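Local coordinates for protein peptidase, C14 family (Geobacter sulfurreducens PCA, PDB 3BIJ) that is of unknown function but belongs to the caspase-like C14 peptidase family and may act as a cysteine-type endopeptidase, at residues A31-M36 / T49-A54; M173-Y176 / F182-T185; G221-Q226 / K245-R250; P257-A262 / A268-R273. All coordinates share one frame; numbering follows the deposited sequence.

Contact 1: A31-M36 / T49-A54; sequences ADAEDM and TLMTKA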
loop_
_atom_site.group_PDB
_atom_site.type_symbol
_atom_site.label_atom_id
_atom_site.label_comp_id
_atom_site.label_asym_id
_atom_site.label_seq_id
_atom_site.Cartn_x
_atom_site.Cartn_y
_atom_site.Cartn_z
ATOM N N ALA A 31 -6.021 24.399 -20.889
ATOM C CA ALA A 31 -7.133 23.647 -21.424
ATOM C C ALA A 31 -8.373 24.022 -20.615
ATOM O O ALA A 31 -9.428 24.293 -21.188
ATOM C CB ALA A 31 -6.858 22.140 -21.332
ATOM N N ASP A 32 -8.256 24.046 -19.288
ATOM C CA ASP A 32 -9.396 24.414 -18.432
ATOM C C ASP A 32 -9.975 25.772 -18.821
ATOM O O ASP A 32 -11.194 25.933 -18.922
ATOM C CB ASP A 32 -8.990 24.487 -16.958
ATOM C CG ASP A 32 -8.817 23.127 -16.319
ATOM O OD1 ASP A 32 -8.318 23.075 -15.177
ATOM O OD2 ASP A 32 -9.177 22.112 -16.942
ATOM N N ALA A 33 -9.104 26.753 -19.023
ATOM C CA ALA A 33 -9.562 28.088 -19.384
ATOM C C ALA A 33 -10.290 28.097 -20.736
ATOM O O ALA A 33 -11.366 28.690 -20.862
ATOM C CB ALA A 33 -8.395 29.059 -19.400
ATOM N N GLU A 34 -9.711 27.438 -21.736
ATOM C CA GLU A 34 -10.334 27.368 -23.056
ATOM C C GLU A 34 -11.717 26.728 -22.939
ATOM O O GLU A 34 -12.695 27.242 -23.492
ATOM C CB GLU A 34 -9.461 26.562 -24.030
ATOM C CG GLU A 34 -8.102 27.209 -24.329
ATOM C CD GLU A 34 -7.228 26.401 -25.305
ATOM O OE1 GLU A 34 -6.888 25.219 -25.006
ATOM O OE2 GLU A 34 -6.870 26.960 -26.374
ATOM N N ASP A 35 -11.801 25.620 -22.205
ATOM C CA ASP A 35 -13.068 24.926 -22.014
ATOM C C ASP A 35 -14.088 25.803 -21.289
ATOM O O ASP A 35 -15.264 25.808 -21.646
ATOM C CB ASP A 35 -12.855 23.626 -21.230
ATOM C CG ASP A 35 -12.145 22.559 -22.048
ATOM O OD1 ASP A 35 -11.672 21.565 -21.459
ATOM O OD2 ASP A 35 -12.061 22.713 -23.282
HETATM N N MSE A 36 -13.651 26.541 -20.274
HETATM C CA MSE A 36 -14.580 27.406 -19.560
HETATM C C MSE A 36 -14.985 28.549 -20.472
HETATM O O MSE A 36 -16.169 28.902 -20.555
HETATM C CB MSE A 36 -13.949 27.944 -18.278
HETATM C CG MSE A 36 -13.669 26.861 -17.236
HETATM SE SE MSE A 36 -15.291 26.008 -16.556
HETATM C CE MSE A 36 -15.129 24.296 -17.406
ATOM N N THR A 49 -9.853 35.631 -22.587
ATOM C CA THR A 49 -8.993 34.565 -22.088
ATOM C C THR A 49 -7.546 35.036 -21.864
ATOM O O THR A 49 -6.956 35.705 -22.717
ATOM C CB THR A 49 -8.968 33.382 -23.092
ATOM O OG1 THR A 49 -10.306 33.066 -23.483
ATOM C CG2 THR A 49 -8.333 32.153 -22.471
ATOM N N LEU A 50 -6.978 34.680 -20.716
ATOM C CA LEU A 50 -5.601 35.032 -20.402
ATOM C C LEU A 50 -4.838 33.756 -20.084
ATOM O O LEU A 50 -5.143 33.072 -19.104
ATOM C CB LEU A 50 -5.547 35.999 -19.218
ATOM C CG LEU A 50 -6.139 37.383 -19.523
ATOM C CD1 LEU A 50 -6.050 38.278 -18.304
ATOM C CD2 LEU A 50 -5.381 38.022 -20.696
HETATM N N MSE A 51 -3.852 33.434 -20.922
HETATM C CA MSE A 51 -3.059 32.220 -20.749
HETATM C C MSE A 51 -1.688 32.544 -20.188
HETATM O O MSE A 51 -1.013 33.433 -20.683
HETATM C CB MSE A 51 -2.882 31.501 -22.089
HETATM C CG MSE A 51 -4.136 31.416 -22.943
HETATM SE SE MSE A 51 -5.362 29.998 -22.442
HETATM C CE MSE A 51 -5.884 30.600 -20.765
ATOM N N THR A 52 -1.287 31.802 -19.161
ATOM C CA THR A 52 -0.005 31.978 -18.485
ATOM C C THR A 52 0.632 33.370 -18.632
ATOM O O THR A 52 0.276 34.298 -17.901
ATOM C CB THR A 52 0.995 30.903 -18.932
ATOM O OG1 THR A 52 1.354 31.127 -20.291
ATOM C CG2 THR A 52 0.373 29.527 -18.818
ATOM N N LYS A 53 1.566 33.528 -19.570
ATOM C CA LYS A 53 2.245 34.815 -19.765
ATOM C C LYS A 53 1.305 35.998 -19.791
ATOM O O LYS A 53 1.661 37.089 -19.364
ATOM C CB LYS A 53 3.046 34.807 -21.061
ATOM C CG LYS A 53 4.350 34.056 -20.972
ATOM C CD LYS A 53 5.255 34.427 -22.128
ATOM C CE LYS A 53 6.665 33.882 -21.919
ATOM N NZ LYS A 53 7.588 34.370 -22.990
ATOM N N ALA A 54 0.104 35.767 -20.301
ATOM C CA ALA A 54 -0.898 36.809 -20.401
ATOM C C ALA A 54 -1.616 37.053 -19.069
ATOM O O ALA A 54 -2.160 38.137 -18.847
ATOM C CB ALA A 54 -1.910 36.443 -21.493
#
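Met51, a selenomethionine at the end of strand 46-51, curls its terminal methyl onto the side of helix 29-42, where CE comes within 3.2 Å of Ala33 CB. That separation is short for two methyl groups and, at 2.5 Å resolution, is best treated as doubtful in detail, although the pairing itself is clear. CG stands anti to the carbonyl carbon (chi1 -43°), and two further bends, the first at chi2 (-81°) and the second at chi3, turn the chain back to the helix. On the way the selenium passes alongside Glu34, with Met51 SE 4.3 Å from Glu34 CG. Thr49, two residues earlier on the strand, adds its methyl more loosely, CG2 lying 4.4 Å from Ala33 CB. Helix and strand run almost exactly antiparallel, at 173°, their axes 9.0 Å apart. This is the helix-on-strand layer of a beta-alpha-beta crossover, in which helix 29-42 links the parallel strands 4-10 and 46-51; Ala33 also rests on Ala8 of the former. Asp32 turns elsewhere, to Arg165, Ser82 and the backbone of Gly221. With no hydrogen bond spanning the two segments, the touch is chiefly apolar, and the small Ala33 probably helps the helix lie near the sheet.

Contact 2: M173-Y176 / F182-T185; sequences MRTY and FYDT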
loop_
_atom_site.group_PDB
_atom_site.type_symbol
_atom_site.label_atom_id
_atom_site.label_comp_id
_atom_site.label_asym_id
_atom_site.label_seq_id
_atom_site.Cartn_x
_atom_site.Cartn_y
_atom_site.Cartn_z
HETATM N N MSE A 173 7.855 30.560 0.526
HETATM C CA MSE A 173 8.704 31.358 1.402
HETATM C C MSE A 173 9.877 31.946 0.633
HETATM O O MSE A 173 10.244 33.111 0.811
HETATM C CB MSE A 173 9.226 30.498 2.553
HETATM C CG MSE A 173 8.120 29.787 3.344
HETATM SE SE MSE A 173 8.784 28.653 4.799
HETATM C CE MSE A 173 9.778 27.350 3.709
ATOM N N ARG A 174 10.476 31.123 -0.216
ATOM C CA ARG A 174 11.598 31.576 -1.016
ATOM C C ARG A 174 11.151 32.759 -1.890
ATOM O O ARG A 174 11.861 33.762 -1.998
ATOM C CB ARG A 174 12.119 30.427 -1.889
ATOM C CG ARG A 174 13.449 30.741 -2.580
ATOM C CD ARG A 174 13.708 29.822 -3.751
ATOM N NE ARG A 174 14.370 28.581 -3.391
ATOM C CZ ARG A 174 14.523 27.558 -4.233
ATOM N NH1 ARG A 174 15.152 26.449 -3.847
ATOM N NH2 ARG A 174 14.028 27.629 -5.463
ATOM N N THR A 175 9.974 32.637 -2.507
ATOM C CA THR A 175 9.438 33.698 -3.355
ATOM C C THR A 175 9.229 34.953 -2.522
ATOM O O THR A 175 9.506 36.071 -2.964
ATOM C CB THR A 175 8.094 33.293 -3.999
ATOM O OG1 THR A 175 8.295 32.164 -4.853
ATOM C CG2 THR A 175 7.519 34.434 -4.827
ATOM N N TYR A 176 8.743 34.775 -1.303
ATOM C CA TYR A 176 8.522 35.919 -0.441
ATOM C C TYR A 176 9.844 36.621 -0.144
ATOM O O TYR A 176 9.967 37.827 -0.340
ATOM C CB TYR A 176 7.870 35.486 0.871
ATOM C CG TYR A 176 7.805 36.596 1.889
ATOM C CD1 TYR A 176 6.879 37.634 1.769
ATOM C CD2 TYR A 176 8.696 36.630 2.948
ATOM C CE1 TYR A 176 6.851 38.680 2.683
ATOM C CE2 TYR A 176 8.678 37.663 3.863
ATOM C CZ TYR A 176 7.757 38.687 3.728
ATOM O OH TYR A 176 7.750 39.714 4.640
ATOM N N PHE A 182 8.313 43.965 -2.254
ATOM C CA PHE A 182 7.147 43.866 -3.117
ATOM C C PHE A 182 5.875 43.401 -2.383
ATOM O O PHE A 182 4.859 44.091 -2.398
ATOM C CB PHE A 182 7.458 42.937 -4.292
ATOM C CG PHE A 182 6.305 42.742 -5.230
ATOM C CD1 PHE A 182 5.534 41.587 -5.169
ATOM C CD2 PHE A 182 5.980 43.718 -6.168
ATOM C CE1 PHE A 182 4.456 41.402 -6.028
ATOM C CE2 PHE A 182 4.901 43.543 -7.035
ATOM C CZ PHE A 182 4.138 42.380 -6.963
ATOM N N TYR A 183 5.934 42.245 -1.731
ATOM C CA TYR A 183 4.771 41.726 -1.026
ATOM C C TYR A 183 4.450 42.490 0.244
ATOM O O TYR A 183 3.290 42.612 0.630
ATOM C CB TYR A 183 4.954 40.234 -0.724
ATOM C CG TYR A 183 4.813 39.393 -1.965
ATOM C CD1 TYR A 183 3.586 39.286 -2.606
ATOM C CD2 TYR A 183 5.923 38.780 -2.555
ATOM C CE1 TYR A 183 3.458 38.603 -3.803
ATOM C CE2 TYR A 183 5.806 38.089 -3.764
ATOM C CZ TYR A 183 4.563 38.010 -4.379
ATOM O OH TYR A 183 4.418 37.355 -5.581
ATOM N N ASP A 184 5.471 43.018 0.904
ATOM C CA ASP A 184 5.213 43.769 2.119
ATOM C C ASP A 184 4.414 45.016 1.783
ATOM O O ASP A 184 3.535 45.421 2.544
ATOM C CB ASP A 184 6.517 44.143 2.823
ATOM C CG ASP A 184 7.171 42.950 3.501
ATOM O OD1 ASP A 184 6.441 42.187 4.172
ATOM O OD2 ASP A 184 8.406 42.774 3.373
ATOM N N THR A 185 4.708 45.625 0.641
ATOM C CA THR A 185 3.980 46.820 0.232
ATOM C C THR A 185 2.529 46.469 -0.051
ATOM O O THR A 185 1.616 47.148 0.405
ATOM C CB THR A 185 4.593 47.438 -1.028
ATOM O OG1 THR A 185 5.909 47.910 -0.726
ATOM C CG2 THR A 185 3.744 48.596 -1.517
#
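Tyr176 and Tyr183 mark the closest passage of two consecutive helical segments, 173-176 and 182-185, with their CA atoms 6.9 Å apart. The two tyrosine side chains run alongside each other, pointing opposite ways, so that CD1 of Tyr176 meets CB of Tyr183 at 4.1 Å instead of ring meeting ring. Because CG of Tyr176 is anti to the backbone N (chi1 171°), the ring is carried across to the second helix, where its hydroxyl OH donates a hydrogen bond to Asp184 OD1 at 2.8 Å. The carboxylate receives it on the syn side, only 16° out of its plane, while the ring itself stands nearly perpendicular to that plane (86°). Thr175 supplies a methyl, CG2, 4.2 Å from CE2 of Tyr183; its hydroxyl turns back to Val171 O in its own helix. The Tyr183 ring has CD1 of Phe182 over the centre of one face, and its OH is tied to the backbone N of Glu109. A phenylalanine in place of Tyr176 would probably keep the touch with CB of Tyr183 but leave Asp184 OD1 without its phenolic mate. The pairing fastens helix 169-178 to helix 180-189 beside the C-terminal end of strand 76-89, where Val88 touches both tyrosines. A neutral phenol serving a carboxylate would tend to stabilise the charged form of Asp184, making the aromatic contact a polar one as well.

Contact 3: G221-Q226 / K245-R250; sequences GAFTGQ and KAIVRR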
loop_
_atom_site.group_PDB
_atom_site.type_symbol
_atom_site.label_atom_id
_atom_site.label_comp_id
_atom_site.label_asym_id
_atom_site.label_seq_id
_atom_site.Cartn_x
_atom_site.Cartn_y
_atom_site.Cartn_z
ATOM N N GLY A 221 -8.137 20.058 -15.178
ATOM C CA GLY A 221 -8.177 19.763 -13.762
ATOM C C GLY A 221 -9.173 18.670 -13.433
ATOM O O GLY A 221 -10.104 18.416 -14.188
ATOM N N ALA A 222 -8.976 18.005 -12.307
ATOM C CA ALA A 222 -9.898 16.959 -11.920
ATOM C C ALA A 222 -11.291 17.578 -11.816
ATOM O O ALA A 222 -12.261 17.045 -12.350
ATOM C CB ALA A 222 -9.478 16.357 -10.573
ATOM N N PHE A 223 -11.382 18.710 -11.127
ATOM C CA PHE A 223 -12.660 19.394 -10.957
ATOM C C PHE A 223 -13.257 19.829 -12.307
ATOM O O PHE A 223 -14.385 19.470 -12.654
ATOM C CB PHE A 223 -12.491 20.617 -10.038
ATOM C CG PHE A 223 -13.658 21.570 -10.076
ATOM C CD1 PHE A 223 -14.965 21.116 -9.890
ATOM C CD2 PHE A 223 -13.450 22.923 -10.306
ATOM C CE1 PHE A 223 -16.049 22.004 -9.936
ATOM C CE2 PHE A 223 -14.517 23.816 -10.356
ATOM C CZ PHE A 223 -15.820 23.355 -10.171
ATOM N N THR A 224 -12.489 20.595 -13.069
ATOM C CA THR A 224 -12.961 21.077 -14.358
ATOM C C THR A 224 -13.411 19.930 -15.272
ATOM O O THR A 224 -14.438 20.019 -15.959
ATOM C CB THR A 224 -11.868 21.909 -15.080
ATOM O OG1 THR A 224 -11.455 22.990 -14.232
ATOM C CG2 THR A 224 -12.401 22.468 -16.383
ATOM N N GLY A 225 -12.644 18.850 -15.276
ATOM C CA GLY A 225 -12.993 17.708 -16.101
ATOM C C GLY A 225 -14.377 17.181 -15.771
ATOM O O GLY A 225 -15.155 16.872 -16.670
ATOM N N GLN A 226 -14.694 17.068 -14.484
ATOM C CA GLN A 226 -16.003 16.579 -14.102
ATOM C C GLN A 226 -17.075 17.638 -14.307
ATOM O O GLN A 226 -18.249 17.314 -14.523
ATOM C CB GLN A 226 -16.002 16.102 -12.659
ATOM C CG GLN A 226 -15.137 14.888 -12.481
ATOM C CD GLN A 226 -15.535 13.757 -13.402
ATOM O OE1 GLN A 226 -14.684 13.072 -13.965
ATOM N NE2 GLN A 226 -16.834 13.546 -13.556
ATOM N N LYS A 245 -23.887 19.526 -6.737
ATOM C CA LYS A 245 -24.105 18.203 -6.136
ATOM C C LYS A 245 -23.799 17.053 -7.092
ATOM O O LYS A 245 -23.282 16.007 -6.680
ATOM C CB LYS A 245 -25.543 18.076 -5.620
ATOM C CG LYS A 245 -25.845 18.985 -4.434
ATOM C CD LYS A 245 -27.290 18.847 -3.955
ATOM C CE LYS A 245 -27.568 17.454 -3.367
ATOM N NZ LYS A 245 -26.826 17.206 -2.075
ATOM N N ALA A 246 -24.105 17.253 -8.370
ATOM C CA ALA A 246 -23.849 16.231 -9.385
ATOM C C ALA A 246 -22.345 16.066 -9.634
ATOM O O ALA A 246 -21.877 14.980 -9.970
ATOM C CB ALA A 246 -24.564 16.596 -10.693
ATOM N N ILE A 247 -21.591 17.145 -9.477
ATOM C CA ILE A 247 -20.159 17.071 -9.692
ATOM C C ILE A 247 -19.498 16.372 -8.517
ATOM O O ILE A 247 -18.815 15.370 -8.704
ATOM C CB ILE A 247 -19.547 18.471 -9.877
ATOM C CG1 ILE A 247 -20.109 19.098 -11.150
ATOM C CG2 ILE A 247 -18.033 18.386 -9.957
ATOM C CD1 ILE A 247 -19.695 20.511 -11.367
ATOM N N VAL A 248 -19.709 16.887 -7.308
ATOM C CA VAL A 248 -19.113 16.273 -6.131
ATOM C C VAL A 248 -19.417 14.778 -6.060
ATOM O O VAL A 248 -18.600 14.000 -5.591
ATOM C CB VAL A 248 -19.582 16.947 -4.816
ATOM C CG1 VAL A 248 -19.406 18.449 -4.912
ATOM C CG2 VAL A 248 -21.008 16.579 -4.516
ATOM N N ARG A 249 -20.578 14.377 -6.546
ATOM C CA ARG A 249 -20.954 12.978 -6.506
ATOM C C ARG A 249 -19.962 12.104 -7.258
ATOM O O ARG A 249 -19.736 10.957 -6.882
ATOM C CB ARG A 249 -22.349 12.799 -7.103
ATOM C CG ARG A 249 -23.272 11.902 -6.293
ATOM C CD ARG A 249 -23.419 12.429 -4.863
ATOM N NE ARG A 249 -24.422 11.678 -4.095
ATOM C CZ ARG A 249 -25.727 11.713 -4.345
ATOM N NH1 ARG A 249 -26.191 12.465 -5.341
ATOM N NH2 ARG A 249 -26.561 10.995 -3.604
ATOM N N ARG A 250 -19.365 12.657 -8.310
ATOM C CA ARG A 250 -18.409 11.942 -9.154
ATOM C C ARG A 250 -16.961 12.057 -8.689
ATOM O O ARG A 250 -16.117 11.243 -9.050
ATOM C CB ARG A 250 -18.515 12.478 -10.580
ATOM C CG ARG A 250 -19.942 12.487 -11.117
ATOM C CD ARG A 250 -20.023 13.167 -12.473
ATOM N NE ARG A 250 -19.267 12.440 -13.499
ATOM C CZ ARG A 250 -19.650 11.289 -14.039
ATOM N NH1 ARG A 250 -20.789 10.711 -13.664
ATOM N NH2 ARG A 250 -18.890 10.720 -14.956
#
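Phe223 and Gln226 carry one side of a crossing between two helices, 222-231 and 240-250, that lie between strands 201-206 and 258-263 in the chain of this caspase-like alpha/beta fold. The short segments cross at 123° with axes 9.9 Å apart. The first begins at Gly221, the N-cap residue, whose N is bonded to Asp32 OD2. Phe223 follows, CG anti to the backbone N (chi1 166°), and its ring offers an edge to the branched methyl of Ile247; it also packs on Phe131 of the central sheet. Thr224 faces the other way and bonds through OG1 to Asp133. Gly225 brings the backbone round to Gln226, where the backbones of the two segments come nearest, its CA lying 6.1 Å from that of Ile247. The Gln226 side chain bends at chi2 and crosses that of Arg250 at about a right angle, so that its amide arrives at the edge of the guanidinium with the two planes 29° apart. Arg250 reaches beyond the chain, forming a salt bridge through NH2 with Asp97 of the second subunit. An alanine at Arg250 would probably leave that aspartate without its charged mate and remove a neighbour from beside Gln226. One methyl, Ile247 CG2, serves both Phe223 and Gln226, lying 4.1 Å from Phe223 CD1 and likewise 4.1 Å from Gln226 CB.

Contact 4: P257-A262 / A268-R273; sequences PNFFTA and AFLKQR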
loop_
_atom_site.group_PDB
_atom_site.type_symbol
_atom_site.label_atom_id
_atom_site.label_comp_id
_atom_site.label_asym_id
_atom_site.label_seq_id
_atom_site.Cartn_x
_atom_site.Cartn_y
_atom_site.Cartn_z
ATOM N N PRO A 257 -15.208 19.669 -4.485
ATOM C CA PRO A 257 -15.365 21.095 -4.785
ATOM C C PRO A 257 -16.350 21.707 -3.799
ATOM O O PRO A 257 -17.272 21.036 -3.327
ATOM C CB PRO A 257 -15.850 21.100 -6.241
ATOM C CG PRO A 257 -16.431 19.730 -6.440
ATOM C CD PRO A 257 -15.485 18.848 -5.677
ATOM N N ASN A 258 -16.130 22.977 -3.476
ATOM C CA ASN A 258 -16.967 23.683 -2.521
ATOM C C ASN A 258 -17.936 24.683 -3.148
ATOM O O ASN A 258 -17.657 25.295 -4.184
ATOM C CB ASN A 258 -16.080 24.412 -1.525
ATOM C CG ASN A 258 -16.785 24.706 -0.230
ATOM O OD1 ASN A 258 -16.579 25.759 0.364
ATOM N ND2 ASN A 258 -17.620 23.772 0.225
ATOM N N PHE A 259 -19.071 24.852 -2.482
ATOM C CA PHE A 259 -20.120 25.760 -2.913
ATOM C C PHE A 259 -20.265 26.855 -1.842
ATOM O O PHE A 259 -20.944 26.669 -0.832
ATOM C CB PHE A 259 -21.417 24.957 -3.081
ATOM C CG PHE A 259 -22.531 25.710 -3.754
ATOM C CD1 PHE A 259 -23.344 26.574 -3.034
ATOM C CD2 PHE A 259 -22.770 25.546 -5.113
ATOM C CE1 PHE A 259 -24.377 27.262 -3.656
ATOM C CE2 PHE A 259 -23.797 26.230 -5.737
ATOM C CZ PHE A 259 -24.600 27.087 -5.006
ATOM N N PHE A 260 -19.621 27.995 -2.082
ATOM C CA PHE A 260 -19.622 29.125 -1.154
ATOM C C PHE A 260 -20.343 30.360 -1.713
ATOM O O PHE A 260 -20.084 30.774 -2.845
ATOM C CB PHE A 260 -18.176 29.490 -0.838
ATOM C CG PHE A 260 -18.030 30.480 0.269
ATOM C CD1 PHE A 260 -18.364 30.128 1.573
ATOM C CD2 PHE A 260 -17.546 31.760 0.017
ATOM C CE1 PHE A 260 -18.220 31.035 2.624
ATOM C CE2 PHE A 260 -17.394 32.685 1.059
ATOM C CZ PHE A 260 -17.733 32.319 2.370
ATOM N N THR A 261 -21.237 30.947 -0.915
ATOM C CA THR A 261 -21.971 32.144 -1.326
ATOM C C THR A 261 -21.607 33.307 -0.410
ATOM O O THR A 261 -21.468 33.129 0.791
ATOM C CB THR A 261 -23.496 31.958 -1.239
ATOM O OG1 THR A 261 -23.870 31.691 0.116
ATOM C CG2 THR A 261 -23.956 30.815 -2.129
ATOM N N ALA A 262 -21.450 34.496 -0.980
ATOM C CA ALA A 262 -21.117 35.668 -0.191
ATOM C C ALA A 262 -21.861 36.884 -0.734
ATOM O O ALA A 262 -22.553 36.790 -1.749
ATOM C CB ALA A 262 -19.621 35.904 -0.223
ATOM N N ALA A 268 -32.700 33.688 -6.358
ATOM C CA ALA A 268 -33.077 33.519 -7.759
ATOM C C ALA A 268 -31.855 33.134 -8.585
ATOM O O ALA A 268 -31.949 32.350 -9.530
ATOM C CB ALA A 268 -33.695 34.802 -8.304
ATOM N N PHE A 269 -30.707 33.693 -8.210
ATOM C CA PHE A 269 -29.443 33.432 -8.893
ATOM C C PHE A 269 -28.980 31.982 -8.684
ATOM O O PHE A 269 -28.623 31.291 -9.641
ATOM C CB PHE A 269 -28.384 34.433 -8.400
ATOM C CG PHE A 269 -26.996 34.157 -8.897
ATOM C CD1 PHE A 269 -26.775 33.766 -10.210
ATOM C CD2 PHE A 269 -25.902 34.304 -8.045
ATOM C CE1 PHE A 269 -25.480 33.524 -10.670
ATOM C CE2 PHE A 269 -24.606 34.067 -8.492
ATOM C CZ PHE A 269 -24.391 33.675 -9.804
ATOM N N LEU A 270 -29.003 31.520 -7.439
ATOM C CA LEU A 270 -28.591 30.155 -7.136
ATOM C C LEU A 270 -29.589 29.138 -7.695
ATOM O O LEU A 270 -29.300 27.943 -7.771
ATOM C CB LEU A 270 -28.430 29.983 -5.621
ATOM C CG LEU A 270 -27.027 30.224 -5.034
ATOM C CD1 LEU A 270 -26.401 31.504 -5.570
ATOM C CD2 LEU A 270 -27.147 30.274 -3.523
ATOM N N LYS A 271 -30.753 29.630 -8.111
ATOM C CA LYS A 271 -31.796 28.778 -8.666
ATOM C C LYS A 271 -31.721 28.689 -10.187
ATOM O O LYS A 271 -32.345 27.818 -10.790
ATOM C CB LYS A 271 -33.173 29.298 -8.249
ATOM C CG LYS A 271 -34.018 28.287 -7.473
ATOM C CD LYS A 271 -33.365 27.891 -6.153
ATOM C CE LYS A 271 -32.990 26.404 -6.122
ATOM N NZ LYS A 271 -32.178 26.037 -4.905
ATOM N N GLN A 272 -30.956 29.585 -10.807
ATOM C CA GLN A 272 -30.813 29.597 -12.264
ATOM C C GLN A 272 -30.002 28.406 -12.764
ATOM O O GLN A 272 -29.486 27.616 -11.980
ATOM C CB GLN A 272 -30.108 30.874 -12.729
ATOM C CG GLN A 272 -30.723 32.173 -12.260
ATOM C CD GLN A 272 -30.024 33.385 -12.857
ATOM O OE1 GLN A 272 -28.809 33.539 -12.740
ATOM N NE2 GLN A 272 -30.795 34.256 -13.492
ATOM N N ARG A 273 -29.891 28.290 -14.082
ATOM C CA ARG A 273 -29.112 27.223 -14.694
ATOM C C ARG A 273 -27.641 27.644 -14.587
ATOM O O ARG A 273 -27.300 28.800 -14.828
ATOM C CB ARG A 273 -29.531 27.034 -16.155
ATOM C CG ARG A 273 -29.257 25.615 -16.652
ATOM C CD ARG A 273 -29.978 25.161 -17.927
ATOM N NE ARG A 273 -29.155 25.377 -19.063
ATOM C CZ ARG A 273 -28.575 24.625 -19.988
ATOM N NH1 ARG A 273 -28.603 23.304 -20.138
ATOM N NH2 ARG A 273 -27.895 25.361 -20.829
#
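Leu270 points its CB from the short, weakly bonded helix 267-271 toward strand 258-263, and the atoms beyond CB make the contact with the strand. CG comes first, 4.0 Å from CZ of Phe259, which it meets at the edge of the ring and near the ring plane. One branch then does most of the remaining work: CD2 lies 3.5 Å from CG2 of Thr261 and 4.1 Å from CE1 of Phe259, and so bridges two residues of the same strand. Phe259 reaches this position because its CG is anti to the backbone N (chi1 -170°), which swings the ring along to the leucine; its ring also meets that of His244. On Thr261 the methyl is the group presented, with CG2 anti to the carbonyl carbon. Leu270 is further packed against Leu203 of the neighbouring strand 201-206 and Arg241 of helix 240-250. The contact thus lays the last helix of the chain over strand 258-263, which pairs antiparallel with strand 201-206 at one side of the mixed sheet. No hydrogen bond joins the segments; between them one leucine, set against an aromatic edge and a methyl, makes a contact that probably depends on shape and apolar burial.

Overall arrangement
The four contacts illustrate how chemistry follows position in one alpha/beta domain. Contacts 1 and 4 both set a helix against the same mixed sheet and rely on apolar side chains, the first partly buried within a beta-alpha-beta unit, the second a surface contact. Contacts 2 and 3 join helix to helix, are mostly buried, and add polar groups: a phenol with a carboxylate in one, an amide beside a guanidinium in the other. They lie on opposite sides of the chain's centre, their centres about 34 Å apart. Contact 3 links its neighbours, since Asp32 and Met36 of contact 1 reach Gly221 and Thr224, while Pro257 of contact 4 packs on Phe223, Ile247 and Val248.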